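Local coordinates for putative gdp-fucose protein o-fucosyltransferase 1 (Caenorhabditis elegans, PDB 3ZY2), which belongs to the GDP-fucose protein O-fucosyltransferase family, has the GT-B fold and binds guanosine-5'-diphosphate, at residues N8-F13 against T40-N45. Residues are numbered along the deposited sequence; the frame is centred on the assembly and turned at random.
Sequences NGYIVF and TLVLPN
Ile11 is held through both its backbone N and its backbone O. Its N donates to Thr40 O at 2.9 Å. Its O receives Val42 N at 2.8 Å in a nearly straight bond (168° at the hydrogen). Thr40 N to Gly9 O, 3.1 Å, completes the parallel ladder. Beyond Val42 the chains part, and one water bridges them, accepting from Phe13 N and donating to Val42 O. On one face Tyr10 and Thr40 run side by side, ring atom CD2 of Tyr10 lying 3.7 Å from Thr40 CB; Tyr10 OH is hydrogen-bonded to the backbone N of Asp6 and Thr40 OG1 to its carboxylate OD2. Val12 CG2 meets Val42 CB at 3.9 Å. On the other face Leu41, with CG anti to the backbone N (chi1 -178°), brings CD1 to within 3.7 Å of Ile11 CG2. Farther along, the Phe13 ring reaches across the widened gap, its CZ 3.7 Å from Pro44 CG. The strands belong to a beta-alpha-beta crossover whose helix 20-37 packs on Ile11, Leu41, Phe13 and Pro44, while helix 77-88 meets Tyr10 and Val42. Strand 168-171 flanks 10-13 and strand 74-75 flanks 40-42 in this Rossmann-like parallel sheet.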
loop_
_atom_site.group_PDB
_atom_site.type_symbol
_atom_site.label_atom_id
_atom_site.label_comp_id
_atom_site.label_asym_id
_atom_site.label_seq_id
_atom_site.Cartn_x
_atom_site.Cartn_y
_atom_site.Cartn_z
ATOM N N ASN A 8 -23.510 -6.817 13.799
ATOM C CA ASN A 8 -22.059 -6.918 13.615
ATOM C C ASN A 8 -21.491 -5.871 12.663
ATOM O O ASN A 8 -20.287 -5.655 12.621
ATOM C CB ASN A 8 -21.657 -8.304 13.106
ATOM C CG ASN A 8 -21.820 -9.399 14.155
ATOM O OD1 ASN A 8 -21.583 -10.572 13.865
ATOM N ND2 ASN A 8 -22.221 -9.026 15.375
ATOM N N GLY A 9 -22.359 -5.241 11.881
ATOM C CA GLY A 9 -21.907 -4.192 10.981
ATOM C C GLY A 9 -21.656 -4.659 9.560
ATOM O O GLY A 9 -22.032 -5.786 9.173
ATOM N N TYR A 10 -21.015 -3.778 8.801
ATOM C CA TYR A 10 -20.867 -3.924 7.343
ATOM C C TYR A 10 -19.443 -3.719 6.864
ATOM O O TYR A 10 -18.623 -3.074 7.527
ATOM C CB TYR A 10 -21.772 -2.915 6.610
ATOM C CG TYR A 10 -23.218 -3.162 6.907
ATOM C CD1 TYR A 10 -23.810 -2.643 8.075
ATOM C CD2 TYR A 10 -24.001 -3.949 6.060
ATOM C CE1 TYR A 10 -25.139 -2.898 8.369
ATOM C CE2 TYR A 10 -25.324 -4.204 6.358
ATOM C CZ TYR A 10 -25.884 -3.677 7.509
ATOM O OH TYR A 10 -27.203 -3.952 7.760
ATOM N N ILE A 11 -19.165 -4.266 5.686
ATOM C CA ILE A 11 -17.952 -3.965 4.938
ATOM C C ILE A 11 -18.373 -3.436 3.582
ATOM O O ILE A 11 -19.231 -4.037 2.938
ATOM C CB ILE A 11 -17.072 -5.224 4.741
ATOM C CG1 ILE A 11 -16.462 -5.677 6.062
ATOM C CG2 ILE A 11 -15.959 -4.987 3.710
ATOM C CD1 ILE A 11 -16.065 -7.148 6.042
ATOM N N VAL A 12 -17.760 -2.341 3.153
ATOM C CA VAL A 12 -17.982 -1.796 1.798
ATOM C C VAL A 12 -16.619 -1.490 1.205
ATOM O O VAL A 12 -15.691 -1.097 1.934
ATOM C CB VAL A 12 -18.928 -0.552 1.798
ATOM C CG1 VAL A 12 -18.358 0.617 2.622
ATOM C CG2 VAL A 12 -19.255 -0.121 0.359
ATOM N N PHE A 13 -16.463 -1.722 -0.094
ATOM C CA PHE A 13 -15.152 -1.530 -0.726
ATOM C C PHE A 13 -15.287 -1.184 -2.186
ATOM O O PHE A 13 -16.334 -1.455 -2.814
ATOM C CB PHE A 13 -14.252 -2.783 -0.559
ATOM C CG PHE A 13 -14.570 -3.890 -1.536
ATOM C CD1 PHE A 13 -15.705 -4.678 -1.370
ATOM C CD2 PHE A 13 -13.725 -4.111 -2.638
ATOM C CE1 PHE A 13 -16.011 -5.686 -2.302
ATOM C CE2 PHE A 13 -14.030 -5.117 -3.586
ATOM C CZ PHE A 13 -15.167 -5.896 -3.402
ATOM N N THR A 40 -21.695 -8.224 7.300
ATOM C CA THR A 40 -22.394 -8.243 6.015
ATOM C C THR A 40 -21.583 -7.474 4.979
ATOM O O THR A 40 -21.105 -6.370 5.257
ATOM C CB THR A 40 -23.790 -7.625 6.143
ATOM O OG1 THR A 40 -24.571 -8.436 7.017
ATOM C CG2 THR A 40 -24.499 -7.605 4.787
ATOM N N LEU A 41 -21.416 -8.072 3.790
ATOM C CA LEU A 41 -20.698 -7.427 2.697
ATOM C C LEU A 41 -21.647 -6.653 1.809
ATOM O O LEU A 41 -22.614 -7.219 1.282
ATOM C CB LEU A 41 -19.937 -8.450 1.856
ATOM C CG LEU A 41 -19.118 -7.853 0.707
ATOM C CD1 LEU A 41 -18.023 -6.919 1.258
ATOM C CD2 LEU A 41 -18.529 -8.971 -0.164
ATOM N N VAL A 42 -21.363 -5.363 1.629
ATOM C CA VAL A 42 -22.039 -4.568 0.622
ATOM C C VAL A 42 -21.484 -4.980 -0.739
ATOM O O VAL A 42 -20.274 -4.934 -0.963
ATOM C CB VAL A 42 -21.843 -3.041 0.826
ATOM C CG1 VAL A 42 -22.616 -2.240 -0.247
ATOM C CG2 VAL A 42 -22.256 -2.620 2.269
ATOM N N LEU A 43 -22.372 -5.422 -1.626
ATOM C CA LEU A 43 -21.921 -5.919 -2.920
ATOM C C LEU A 43 -21.367 -4.738 -3.738
ATOM O O LEU A 43 -21.997 -3.676 -3.834
ATOM C CB LEU A 43 -23.068 -6.644 -3.629
ATOM C CG LEU A 43 -23.511 -7.940 -2.942
ATOM C CD1 LEU A 43 -24.903 -8.354 -3.430
ATOM C CD2 LEU A 43 -22.507 -9.059 -3.196
ATOM N N PRO A 44 -20.147 -4.880 -4.298
ATOM C CA PRO A 44 -19.513 -3.751 -4.965
ATOM C C PRO A 44 -20.179 -3.410 -6.287
ATOM O O PRO A 44 -20.764 -4.291 -6.934
ATOM C CB PRO A 44 -18.103 -4.272 -5.248
ATOM C CG PRO A 44 -18.276 -5.751 -5.423
ATOM C CD PRO A 44 -19.367 -6.129 -4.412
ATOM N N ASN A 45 -20.108 -2.147 -6.688
ATOM C CA ASN A 45 -20.289 -1.831 -8.105
ATOM C C ASN A 45 -19.024 -2.264 -8.810
ATOM O O ASN A 45 -17.893 -1.991 -8.335
ATOM C CB ASN A 45 -20.471 -0.339 -8.306
ATOM C CG ASN A 45 -21.809 0.164 -7.797
ATOM O OD1 ASN A 45 -22.842 -0.543 -7.849
ATOM N ND2 ASN A 45 -21.808 1.403 -7.324
HETATM O O HOH W 1 -18.661 -2.815 -1.683
#